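Local coordinates for protein autolysin E (Staphylococcus aureus, PDB 4PI8) that probably cleaves the NAG-NAM glycan strands of bacterial peptidoglycan as a glycosidase, and is captured here as a catalytic mutant holding that disaccharide, at residues 98-101 with 102-106; 127-130 with 131-135; 147-150 with 151-154; 166-170 with 171-175; 197-200 with 201-204. The protein carries 1 engineered substitution. All blocks are in the same frame, centred on the assembly; numbering follows the deposited sequence.

Contact 1: residues 98-101 with 102-106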
# COMPACT_ATOMS: atom_id res chain seq x y z
N VAL A 98 6.68 4.74 -9.03
CA VAL A 98 7.17 5.55 -7.91
C VAL A 98 6.07 6.47 -7.37
O VAL A 98 6.12 6.84 -6.17
CB VAL A 98 8.44 6.38 -8.27
CG1 VAL A 98 8.11 7.55 -9.21
CG2 VAL A 98 9.19 6.81 -7.05
N ILE A 99 5.13 6.86 -8.21
CA ILE A 99 4.02 7.68 -7.70
C ILE A 99 3.15 6.86 -6.73
O ILE A 99 2.71 7.35 -5.68
CB ILE A 99 3.26 8.36 -8.80
CG1 ILE A 99 4.08 9.49 -9.43
CG2 ILE A 99 1.92 8.88 -8.30
CD1 ILE A 99 3.49 10.10 -10.68
N TYR A 100 2.88 5.60 -7.08
CA TYR A 100 2.22 4.69 -6.19
C TYR A 100 3.03 4.56 -4.92
O TYR A 100 2.47 4.67 -3.81
CB TYR A 100 2.03 3.32 -6.87
CG TYR A 100 1.97 2.22 -5.85
CD1 TYR A 100 0.94 2.14 -4.94
CD2 TYR A 100 3.03 1.33 -5.72
CE1 TYR A 100 0.97 1.21 -3.93
CE2 TYR A 100 3.06 0.36 -4.74
CZ TYR A 100 2.06 0.36 -3.81
OH TYR A 100 2.14 -0.55 -2.76
N LEU A 101 4.34 4.35 -5.02
CA LEU A 101 5.15 4.08 -3.85
C LEU A 101 5.13 5.27 -2.87
O LEU A 101 4.94 5.09 -1.64
CB LEU A 101 6.58 3.75 -4.23
CG LEU A 101 7.42 3.00 -3.24
CD1 LEU A 101 6.86 1.64 -2.86
CD2 LEU A 101 8.82 2.90 -3.82
N VAL A 102 5.29 6.47 -3.39
CA VAL A 102 5.23 7.68 -2.60
C VAL A 102 3.87 7.77 -1.97
O VAL A 102 3.73 8.11 -0.78
CB VAL A 102 5.55 8.92 -3.45
CG1 VAL A 102 5.11 10.19 -2.73
CG2 VAL A 102 7.07 8.94 -3.80
N SER A 103 2.79 7.62 -2.79
CA SER A 103 1.44 7.77 -2.28
C SER A 103 1.13 6.80 -1.17
O SER A 103 0.50 7.16 -0.15
CB SER A 103 0.40 7.69 -3.42
OG SER A 103 0.66 8.67 -4.44
N HIS A 104 1.51 5.55 -1.32
CA HIS A 104 1.34 4.54 -0.30
C HIS A 104 2.07 4.97 0.96
O HIS A 104 1.49 4.93 2.06
CB HIS A 104 1.80 3.20 -0.86
CG HIS A 104 1.52 2.03 0.03
ND1 HIS A 104 1.69 0.74 -0.40
CD2 HIS A 104 1.14 1.97 1.33
CE1 HIS A 104 1.38 -0.07 0.58
NE2 HIS A 104 1.05 0.64 1.64
N ALA A 105 3.34 5.35 0.85
CA ALA A 105 4.10 5.77 2.05
C ALA A 105 3.43 6.92 2.70
O ALA A 105 3.42 6.95 3.98
CB ALA A 105 5.53 6.11 1.66
N LEU A 106 2.90 7.88 1.97
CA LEU A 106 2.26 9.05 2.60
C LEU A 106 1.01 8.62 3.37
O LEU A 106 0.79 9.10 4.49
CB LEU A 106 1.92 10.08 1.56
CG LEU A 106 3.10 10.78 0.91
CD1 LEU A 106 2.69 11.66 -0.27
CD2 LEU A 106 3.89 11.60 1.97
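Tyr100 and His104, one turn apart on helix 98-108, are joined by a hydrogen bond of 2.7 Å between Tyr100 OH and His104 ND1, in which either could be the donor. Both side chains leave the backbone with CG anti to the backbone N (chi1 153° for Tyr100 and -173° for His104), which carries both down the same flank of the helix, side by side and pointing the same way. The hydroxyl arrives at the edge of the imidazole, close to its plane, which probably helps to set the rotation of that ring. The two ring planes meet obliquely, at 50°. On another flank of the helix, Ser103 has OG anti to its carbonyl carbon and turned back beside its own N. From there OG gives a bond of 2.7 Å to Ile99 O, while Ser103 N gives one of 2.9 Å to the same Ile99 O. The two donors reach that oxygen from opposite faces of its plane, so one carbonyl takes two bonds and the buried hydroxyl finds its partner inside the helix. Val98 and Val102 meet more loosely through their CG2 methyls, 4.4 Å apart. The helix runs through the protein core: Leu101 and Val102 face Phe87 of helix 84-94, Ile99 and Ser103 face helix 200-215, and Tyr100, Leu101 and His104 rest on Ile167 of helix 156-172.

Contact 2: residues 127-130 with 131-135. With AMU (N-acetyl-beta-muramic acid), chain B.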
# COMPACT_ATOMS: atom_id res chain seq x y z
N TYR A 127 14.16 0.80 14.13
CA TYR A 127 13.54 0.21 12.93
C TYR A 127 12.44 1.10 12.43
O TYR A 127 11.71 1.73 13.16
CB TYR A 127 13.02 -1.19 13.26
CG TYR A 127 14.14 -2.12 13.68
CD1 TYR A 127 14.96 -2.72 12.77
CD2 TYR A 127 14.43 -2.32 15.03
CE1 TYR A 127 16.03 -3.52 13.15
CE2 TYR A 127 15.48 -3.14 15.42
CZ TYR A 127 16.27 -3.73 14.50
OH TYR A 127 17.32 -4.57 14.87
N TYR A 128 12.35 1.14 11.07
CA TYR A 128 11.40 2.01 10.35
C TYR A 128 10.54 1.13 9.45
O TYR A 128 10.94 0.08 9.04
CB TYR A 128 12.20 3.02 9.48
CG TYR A 128 13.04 3.96 10.35
CD1 TYR A 128 14.31 3.55 10.74
CD2 TYR A 128 12.56 5.16 10.74
CE1 TYR A 128 15.07 4.40 11.55
CE2 TYR A 128 13.30 6.03 11.55
CZ TYR A 128 14.56 5.59 11.95
OH TYR A 128 15.36 6.44 12.74
N ASN A 129 9.33 1.64 9.22
CA ASN A 129 8.36 0.89 8.37
C ASN A 129 7.42 1.92 7.79
O ASN A 129 6.67 2.56 8.49
CB ASN A 129 7.63 -0.08 9.29
CG ASN A 129 6.75 -1.05 8.54
OD1 ASN A 129 6.23 -0.80 7.45
ND2 ASN A 129 6.61 -2.19 9.13
N PHE A 130 7.49 2.08 6.45
CA PHE A 130 6.73 3.11 5.81
C PHE A 130 5.55 2.62 4.94
O PHE A 130 4.93 3.41 4.26
CB PHE A 130 7.65 3.98 4.92
CG PHE A 130 8.73 4.74 5.64
CD1 PHE A 130 8.58 5.17 6.94
CD2 PHE A 130 9.90 5.01 4.98
CE1 PHE A 130 9.61 5.85 7.60
CE2 PHE A 130 10.89 5.75 5.60
CZ PHE A 130 10.75 6.15 6.90
N PHE A 131 5.29 1.31 5.02
CA PHE A 131 4.25 0.72 4.17
C PHE A 131 3.27 -0.17 4.93
O PHE A 131 2.63 -1.04 4.29
CB PHE A 131 4.82 0.06 2.92
CG PHE A 131 5.72 0.96 2.11
CD1 PHE A 131 5.20 1.78 1.14
CD2 PHE A 131 7.07 0.97 2.35
CE1 PHE A 131 5.98 2.63 0.39
CE2 PHE A 131 7.88 1.81 1.65
CZ PHE A 131 7.35 2.65 0.67
N GLY A 132 3.21 -0.05 6.24
CA GLY A 132 2.29 -0.87 6.99
C GLY A 132 2.56 -2.33 6.87
O GLY A 132 1.56 -3.12 6.80
N ILE A 133 3.78 -2.82 6.87
CA ILE A 133 4.15 -4.17 6.63
C ILE A 133 4.35 -4.90 7.95
O ILE A 133 5.29 -4.60 8.72
CB ILE A 133 5.39 -4.30 5.72
CG1 ILE A 133 5.11 -3.62 4.37
CG2 ILE A 133 5.81 -5.73 5.52
CD1 ILE A 133 6.33 -3.32 3.54
N GLY A 134 3.50 -5.89 8.22
CA GLY A 134 3.66 -6.75 9.39
C GLY A 134 3.39 -6.02 10.69
O GLY A 134 2.80 -4.97 10.72
N ALA A 135 3.81 -6.67 11.80
CA ALA A 135 3.61 -6.13 13.11
C ALA A 135 4.73 -5.13 13.39
O ALA A 135 5.91 -5.43 13.17
CB ALA A 135 3.61 -7.26 14.15
C1 AMU B . -2.59 -5.89 7.32
C2 AMU B . -1.45 -6.80 6.94
C3 AMU B . -2.00 -8.14 6.44
C4 AMU B . -2.95 -8.72 7.52
C5 AMU B . -3.93 -7.67 7.95
C6 AMU B . -4.86 -8.18 9.04
C7 AMU B . 0.70 -6.31 5.76
C8 AMU B . 1.29 -5.73 4.50
C9 AMU B . -0.74 -9.29 4.73
C10 AMU B . 0.69 -9.58 4.49
C11 AMU B . -1.63 -10.43 4.26
O1 AMU B . -2.11 -4.66 7.84
O3 AMU B . -0.96 -9.06 6.13
O4 AMU B . -3.57 -9.85 6.89
O5 AMU B . -3.26 -6.53 8.42
O6 AMU B . -5.93 -7.27 9.34
O7 AMU B . 1.40 -6.72 6.66
O10 AMU B . 1.21 -9.31 3.37
O11 AMU B . 1.38 -10.16 5.43
N2 AMU B . -0.62 -6.22 5.86
O HOH W 1 3.93 2.04 7.98
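Between Asn129 and Ile133 the chain folds into a tight loop, leaving the extended conformation of Asn129 and passing through Gly132 at a positive phi of 62°. The amide of Asn129 fills the inside of this loop and bonds to backbone on its far side. Its CG lies anti to the backbone N, chi1 -172°, and this swings the amide across to Ile133. There ND2 gives a hydrogen bond of 2.8 Å to Ile133 O, which lies in the amide plane, and OD1 accepts from Ile133 N at 3.2 Å along a nearly straight N-H. A weak bond from Phe131 N also ends on Asn129 OD1, so one side chain ties down several backbone groups and is itself held against rotation. One water bridges the loop backbone, donating to Asn129 O and accepting from Gly132 N, 2.8 Å from that nitrogen. Next to this polar centre Phe130 CB sits over the Phe131 ring as a CH-pi contact, 4.3 Å from the ring centroid, and Phe130 O also lies over a face of that ring. Beyond Ile133 the chain presents Gly134 N, which donates to O7 of the muramic acid acetamido group at 2.7 Å. Together Gly132, Ile133 and Gly134 form part of the glycan pocket, and the asparagine-braced loop is consistent with a well-held backbone wall that meets the N-acetyl group of the sugar.

Contact 3: residues 147-150 with 151-154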
# COMPACT_ATOMS: atom_id res chain seq x y z
N TYR A 147 8.50 -7.86 11.13
CA TYR A 147 9.09 -7.95 9.84
C TYR A 147 10.20 -6.88 9.63
O TYR A 147 11.24 -7.21 9.09
CB TYR A 147 8.02 -7.82 8.75
CG TYR A 147 8.48 -8.34 7.42
CD1 TYR A 147 8.52 -9.69 7.18
CD2 TYR A 147 8.86 -7.48 6.41
CE1 TYR A 147 8.95 -10.19 5.98
CE2 TYR A 147 9.29 -7.96 5.21
CZ TYR A 147 9.32 -9.33 4.99
OH TYR A 147 9.75 -9.83 3.80
N ALA A 148 9.93 -5.68 10.11
CA ALA A 148 10.88 -4.56 9.94
C ALA A 148 12.20 -4.92 10.61
O ALA A 148 13.29 -4.60 10.12
CB ALA A 148 10.33 -3.30 10.47
N GLU A 149 12.10 -5.58 11.76
CA GLU A 149 13.32 -6.01 12.49
C GLU A 149 14.01 -7.19 11.81
O GLU A 149 15.21 -7.18 11.58
CB GLU A 149 12.97 -6.33 13.93
CG GLU A 149 14.11 -6.97 14.70
CD GLU A 149 13.88 -6.93 16.20
OE1 GLU A 149 12.73 -6.74 16.65
OE2 GLU A 149 14.86 -7.10 16.94
N LYS A 150 13.22 -8.17 11.37
CA LYS A 150 13.73 -9.29 10.63
C LYS A 150 14.52 -8.91 9.39
O LYS A 150 15.55 -9.51 9.11
CB LYS A 150 12.57 -10.23 10.25
CG LYS A 150 12.95 -11.42 9.38
CD LYS A 150 11.88 -12.52 9.46
CE LYS A 150 12.10 -13.60 8.41
NZ LYS A 150 11.47 -13.21 7.12
N GLU A 151 14.03 -7.90 8.66
CA GLU A 151 14.68 -7.46 7.44
C GLU A 151 15.71 -6.34 7.67
O GLU A 151 16.27 -5.84 6.71
CB GLU A 151 13.65 -6.97 6.40
CG GLU A 151 12.69 -8.00 5.86
CD GLU A 151 13.33 -9.30 5.44
OE1 GLU A 151 14.32 -9.31 4.69
OE2 GLU A 151 12.82 -10.33 5.90
N GLN A 152 15.88 -5.95 8.92
CA GLN A 152 16.87 -4.98 9.39
C GLN A 152 16.68 -3.65 8.67
O GLN A 152 17.62 -3.06 8.07
CB GLN A 152 18.30 -5.54 9.23
CG GLN A 152 18.62 -6.62 10.27
CD GLN A 152 18.56 -6.09 11.72
OE1 GLN A 152 17.74 -6.55 12.53
NE2 GLN A 152 19.42 -5.13 12.05
N TRP A 153 15.44 -3.18 8.71
CA TRP A 153 15.14 -1.84 8.20
C TRP A 153 15.51 -0.83 9.26
O TRP A 153 14.69 -0.20 9.92
CB TRP A 153 13.65 -1.67 7.83
CG TRP A 153 13.25 -2.60 6.69
CD1 TRP A 153 14.06 -3.26 5.82
CD2 TRP A 153 11.91 -2.90 6.31
NE1 TRP A 153 13.29 -4.01 4.92
CE2 TRP A 153 11.97 -3.81 5.24
CE3 TRP A 153 10.67 -2.55 6.85
CZ2 TRP A 153 10.82 -4.33 4.67
CZ3 TRP A 153 9.53 -3.07 6.25
CH2 TRP A 153 9.64 -3.96 5.20
N THR A 154 16.81 -0.62 9.36
CA THR A 154 17.42 0.21 10.39
C THR A 154 17.63 1.66 10.04
O THR A 154 18.19 2.44 10.79
CB THR A 154 18.82 -0.39 10.78
OG1 THR A 154 19.63 -0.52 9.62
CG2 THR A 154 18.67 -1.73 11.43
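A Schellman motif closes the short helix 147-150, where the chain turns off toward helix 156-172, and Trp153 is folded back on Tyr147 and Ala148. The six-to-one bond of the motif runs from Trp153 N to Ala148 O at 2.9 Å, and the inner bond from Gln152 N to Glu149 O at 3.0 Å. The inner donor stands well above the carbonyl plane of Glu149. Gln152 makes the reversal with a positive phi of 58°, and Trp153 follows as the centre of an inverse gamma turn. The side chains gather around the Tyr147 ring. With CG anti to the carbonyl carbon, chi1 -65°, Glu151 lays CG over one face of the phenol as a CH-pi contact, 3.9 Å from the ring centroid; the bend at chi2 then carries the carboxylate on. At the rim of the same ring, close to its plane, lies Trp153 CH2, 3.8 Å from Tyr147 CD2. The pair is an offset edge-to-face arrangement, the edge of Tyr147 being presented to the indole with the planes at 74°. Ala148 adds its methyl, with CB 3.7 Å from Trp153 CE3, which packs the indole against the last turn of the helix. On the solvent side Lys150 runs alongside Glu151, and its NZ forms a weak salt bridge of 3.4 Å with Glu151 OE2. Around the turn, Tyr147 and Trp153 both cover Ile133 of the preceding loop, Tyr147 also meets Phe166 of helix 156-172 edge-to-face, and Gln152 and Thr154 border strand 125-127.

Contact 4: residues 166-170 with 171-175. With AMU (N-acetyl-beta-muramic acid), chain B.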
# COMPACT_ATOMS: atom_id res chain seq x y z
N PHE A 166 9.44 -5.79 -0.81
CA PHE A 166 8.33 -6.58 -0.26
C PHE A 166 7.10 -6.51 -1.20
O PHE A 166 6.49 -7.55 -1.57
CB PHE A 166 7.98 -6.10 1.09
CG PHE A 166 6.72 -6.74 1.68
CD1 PHE A 166 6.79 -7.96 2.33
CD2 PHE A 166 5.50 -6.13 1.56
CE1 PHE A 166 5.63 -8.53 2.89
CE2 PHE A 166 4.37 -6.71 2.11
CZ PHE A 166 4.45 -7.90 2.77
N ILE A 167 6.69 -5.29 -1.63
CA ILE A 167 5.53 -5.16 -2.49
C ILE A 167 5.72 -5.91 -3.78
O ILE A 167 4.87 -6.67 -4.24
CB ILE A 167 5.22 -3.66 -2.69
CG1 ILE A 167 4.79 -3.01 -1.37
CG2 ILE A 167 4.17 -3.48 -3.78
CD1 ILE A 167 4.97 -1.54 -1.28
N ARG A 168 6.89 -5.76 -4.39
CA ARG A 168 7.18 -6.48 -5.60
C ARG A 168 7.13 -8.01 -5.37
O ARG A 168 6.49 -8.74 -6.14
CB ARG A 168 8.56 -6.05 -6.18
CG ARG A 168 9.21 -7.01 -7.19
CD ARG A 168 8.39 -7.37 -8.41
NE ARG A 168 8.11 -6.27 -9.29
CZ ARG A 168 7.37 -6.35 -10.36
NH1 ARG A 168 7.11 -5.35 -11.14
NH2 ARG A 168 6.86 -7.57 -10.66
N ASN A 169 7.89 -8.46 -4.39
CA ASN A 169 8.08 -9.93 -4.23
C ASN A 169 6.86 -10.60 -3.70
O ASN A 169 6.61 -11.75 -4.10
CB ASN A 169 9.26 -10.21 -3.33
CG ASN A 169 10.57 -9.98 -4.04
OD1 ASN A 169 10.63 -10.00 -5.22
ND2 ASN A 169 11.61 -9.78 -3.27
N GLU A 170 6.08 -9.95 -2.85
CA GLU A 170 4.95 -10.62 -2.22
C GLU A 170 3.60 -10.34 -2.84
O GLU A 170 2.71 -11.16 -2.75
CB GLU A 170 4.87 -10.32 -0.73
CG GLU A 170 6.19 -10.64 -0.05
CD GLU A 170 6.65 -12.07 -0.25
OE1 GLU A 170 5.79 -12.99 -0.20
OE2 GLU A 170 7.89 -12.23 -0.46
N TYR A 171 3.41 -9.17 -3.48
CA TYR A 171 2.17 -8.79 -4.11
C TYR A 171 2.29 -8.84 -5.62
O TYR A 171 1.51 -9.55 -6.32
CB TYR A 171 1.64 -7.43 -3.57
CG TYR A 171 1.04 -7.62 -2.21
CD1 TYR A 171 1.85 -7.69 -1.08
CD2 TYR A 171 -0.32 -7.81 -2.04
CE1 TYR A 171 1.34 -7.92 0.20
CE2 TYR A 171 -0.83 -8.08 -0.77
CZ TYR A 171 -0.01 -8.12 0.32
OH TYR A 171 -0.55 -8.40 1.55
N PHE A 172 3.20 -8.07 -6.22
CA PHE A 172 3.23 -8.01 -7.66
C PHE A 172 3.55 -9.40 -8.29
O PHE A 172 2.99 -9.77 -9.31
CB PHE A 172 4.19 -6.96 -8.21
CG PHE A 172 3.88 -5.54 -7.82
CD1 PHE A 172 2.67 -5.17 -7.28
CD2 PHE A 172 4.79 -4.57 -8.12
CE1 PHE A 172 2.39 -3.85 -7.03
CE2 PHE A 172 4.49 -3.25 -7.89
CZ PHE A 172 3.30 -2.87 -7.34
N GLU A 173 4.45 -10.13 -7.68
CA GLU A 173 4.80 -11.48 -8.16
C GLU A 173 3.71 -12.49 -7.85
O GLU A 173 3.77 -13.62 -8.37
CB GLU A 173 6.13 -11.92 -7.59
CG GLU A 173 7.33 -11.15 -8.14
CD GLU A 173 7.49 -11.28 -9.60
OE1 GLU A 173 7.60 -12.45 -10.11
OE2 GLU A 173 7.46 -10.30 -10.31
N ASN A 174 2.72 -12.10 -7.07
CA ASN A 174 1.53 -12.92 -6.76
C ASN A 174 0.33 -12.50 -7.60
O ASN A 174 -0.81 -12.78 -7.19
CB ASN A 174 1.21 -12.86 -5.26
CG ASN A 174 0.19 -13.91 -4.81
OD1 ASN A 174 0.38 -15.10 -5.19
ND2 ASN A 174 -0.88 -13.51 -4.14
N ASN A 175 0.54 -11.76 -8.69
CA ASN A 175 -0.52 -11.32 -9.55
C ASN A 175 -1.55 -10.38 -8.91
O ASN A 175 -2.67 -10.21 -9.40
CB ASN A 175 -1.23 -12.55 -10.19
CG ASN A 175 -2.02 -12.19 -11.42
OD1 ASN A 175 -1.59 -11.34 -12.24
ND2 ASN A 175 -3.19 -12.85 -11.61
C1 AMU B . -2.59 -5.89 7.32
C2 AMU B . -1.45 -6.80 6.94
C3 AMU B . -2.00 -8.14 6.44
C4 AMU B . -2.95 -8.72 7.52
C5 AMU B . -3.93 -7.67 7.95
C6 AMU B . -4.86 -8.18 9.04
C7 AMU B . 0.70 -6.31 5.76
C8 AMU B . 1.29 -5.73 4.50
C9 AMU B . -0.74 -9.29 4.73
C10 AMU B . 0.69 -9.58 4.49
C11 AMU B . -1.63 -10.43 4.26
O1 AMU B . -2.11 -4.66 7.84
O3 AMU B . -0.96 -9.06 6.13
O4 AMU B . -3.57 -9.85 6.89
O5 AMU B . -3.26 -6.53 8.42
O6 AMU B . -5.93 -7.27 9.34
O7 AMU B . 1.40 -6.72 6.66
O10 AMU B . 1.21 -9.31 3.37
O11 AMU B . 1.38 -10.16 5.43
N2 AMU B . -0.62 -6.22 5.86
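Tyr171 reaches from the end of helix 156-172 to the bound sugar, passing Phe166 on the way. Its CB starts 3.4 Å from Ile167 O, and chi1 of -76° directs the ring away from its own carbonyl carbon. CG and CD1 lie along the peptide of Glu170, with CD1 3.6 Å from Glu170 C. Farther out CE1 touches Phe166 CE2 at 3.8 Å, the two rings being tilted obliquely. At the tip, OH donates to O10 of the muramic acid at 2.7 Å, an oxygen near the plane of the Tyr171 ring that also lies at the edge of Phe166. The backbone beneath is a wider pi-type turn: Ile167 O accepts from both Tyr171 N and Phe172 N. On the other flank Arg168 NH2 meets the anti lone pair of Glu173 OE2 in a salt bridge of 2.8 Å, while Arg168 NE and NH1 bond to Tyr94 O and Glu95 O. Phe172 fits between, with Ile167 CG2 over one face and the guanidinium at its edge. O10 belongs to the lactyl carboxylate, a group NAG lacks, so the tyrosine bond probably helps distinguish NAM from NAG.

Contact 5: residues 197-200 with 201-204. With SO4 (sulfate ion), chain N.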
# COMPACT_ATOMS: atom_id res chain seq x y z
N ASP A 197 -8.40 -1.61 6.26
CA ASP A 197 -9.18 -0.42 5.98
C ASP A 197 -9.91 -0.62 4.63
O ASP A 197 -9.27 -0.73 3.60
CB ASP A 197 -8.25 0.80 5.95
CG ASP A 197 -8.95 2.08 5.65
OD1 ASP A 197 -10.16 2.20 5.41
OD2 ASP A 197 -8.14 3.06 5.59
N ILE A 198 -11.24 -0.57 4.64
CA ILE A 198 -12.05 -0.73 3.44
C ILE A 198 -11.86 0.37 2.39
O ILE A 198 -12.24 0.18 1.22
CB ILE A 198 -13.54 -0.96 3.72
CG1 ILE A 198 -14.23 0.32 4.24
CG2 ILE A 198 -13.72 -2.19 4.60
CD1 ILE A 198 -15.73 0.13 4.49
N ARG A 199 -11.30 1.52 2.85
CA ARG A 199 -10.97 2.64 1.94
C ARG A 199 -9.47 2.83 1.69
O ARG A 199 -9.04 3.84 1.09
CB ARG A 199 -11.60 3.93 2.46
CG ARG A 199 -13.14 3.90 2.30
CD ARG A 199 -13.81 5.27 2.33
NE ARG A 199 -13.42 6.08 1.18
CZ ARG A 199 -13.94 5.97 -0.05
NH1 ARG A 199 -14.89 5.07 -0.35
NH2 ARG A 199 -13.50 6.79 -1.01
N TRP A 200 -8.66 1.82 2.04
CA TRP A 200 -7.21 1.86 1.79
C TRP A 200 -6.90 2.19 0.36
O TRP A 200 -6.02 3.06 0.07
CB TRP A 200 -6.59 0.51 2.16
CG TRP A 200 -5.15 0.31 1.89
CD1 TRP A 200 -4.10 0.61 2.74
CD2 TRP A 200 -4.54 -0.30 0.73
NE1 TRP A 200 -2.93 0.25 2.17
CE2 TRP A 200 -3.13 -0.36 0.96
CE3 TRP A 200 -5.04 -0.85 -0.47
CZ2 TRP A 200 -2.26 -0.86 0.03
CZ3 TRP A 200 -4.18 -1.38 -1.36
CH2 TRP A 200 -2.79 -1.40 -1.11
N ALA A 201 -7.50 1.50 -0.61
CA ALA A 201 -7.17 1.77 -2.02
C ALA A 201 -7.61 3.14 -2.43
O ALA A 201 -6.92 3.82 -3.23
CB ALA A 201 -7.77 0.70 -2.89
N ASP A 202 -8.76 3.59 -1.97
CA ASP A 202 -9.23 4.93 -2.37
C ASP A 202 -8.27 5.99 -1.86
O ASP A 202 -8.05 6.97 -2.59
CB ASP A 202 -10.62 5.16 -1.76
CG ASP A 202 -11.58 4.11 -2.19
OD1 ASP A 202 -12.03 4.16 -3.34
OD2 ASP A 202 -11.81 3.18 -1.43
N LYS A 203 -7.77 5.87 -0.67
CA LYS A 203 -6.88 6.89 -0.10
C LYS A 203 -5.59 6.97 -0.93
O LYS A 203 -5.12 8.09 -1.28
CB LYS A 203 -6.54 6.63 1.33
CG LYS A 203 -7.77 6.70 2.24
CD LYS A 203 -7.47 6.16 3.64
CE LYS A 203 -8.67 6.38 4.58
NZ LYS A 203 -8.41 5.79 5.90
N ILE A 204 -5.00 5.87 -1.29
CA ILE A 204 -3.76 5.88 -2.06
C ILE A 204 -4.06 6.39 -3.46
O ILE A 204 -3.32 7.22 -4.02
CB ILE A 204 -3.11 4.45 -2.07
CG1 ILE A 204 -2.75 4.05 -0.65
CG2 ILE A 204 -1.90 4.46 -2.96
CD1 ILE A 204 -2.28 2.64 -0.52
S SO4 N . -4.40 -1.73 8.01
O1 SO4 N . -3.18 -1.17 7.35
O2 SO4 N . -4.34 -3.17 7.96
O3 SO4 N . -5.61 -1.06 7.46
O4 SO4 N . -4.33 -1.41 9.49
O HOH W 2 -9.96 -0.07 -0.53
O HOH W 3 -13.51 1.20 -1.22
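Asp197 bonds both to its own turn and, through Lys203, to the first turn of helix 200-215. Its OD1 accepts from Arg199 N at 2.9 Å, forming an Asx turn in which the donor stands above the carboxylate plane. OD2 is met on its syn side by Lys203 NZ at 2.8 Å, a salt bridge made by a lysine chain that runs extended beyond CG; Glu28 is a second partner of that ammonium. The backbone N of Asp197 holds O3 of a sulfate, probably from the crystallisation liquor. Ile198 follows in the type I turn 197-200; a water donates to Ile198 O and accepts from Ala201 N, 2.9 Å from that nitrogen, and so caps an N-H of the first helical turn. Arg199, at the N-cap position, is bent at chi3, 66°, and this brings its guanidinium flat against the carboxylate of Asp202, the planes only 11° apart. Asp202 CG lies 3.4 Å above the guanidinium plane of Arg199, toward its rim; the salt bridge, Arg199 NH1 to Asp202 OD2, is long at 3.8 Å and no N-H points at the oxygen. Asp202 OD1 is paired with Lys55. Trp200 then receives Ile204 CD1 over its six-membered ring, 3.5 Å from Trp200 CE2. Three neighbours receive this helix start: the indole packs on helix 179-184, Ile204 and the indole meet His104 of helix 98-108, and Asp197 and Lys203 cover Phe33 of strand 32-35.

How the contacts relate
The five contacts come in series along the chain, all within the glucosaminidase domain, which belongs to the lysozyme clan. Contact 1, on the central helix 98-108, touches contacts 2, 4 and 5: Phe131, Ile167 and Trp200 each pack on His104 or its neighbours. Contacts 2 and 3 are the closest pair, centres about 9 Å apart, and are linked by a probable hydrogen bond from Tyr128 N to Trp153 O. Contacts 3 and 5 lie on opposite sides of the chain's centre, their own centres about 25 Å apart. Contacts 2 and 4 bind the same muramic acid from a loop and a helix end, joined by Ile133 against Phe166, so the glycan pocket is assembled from elements distant in sequence.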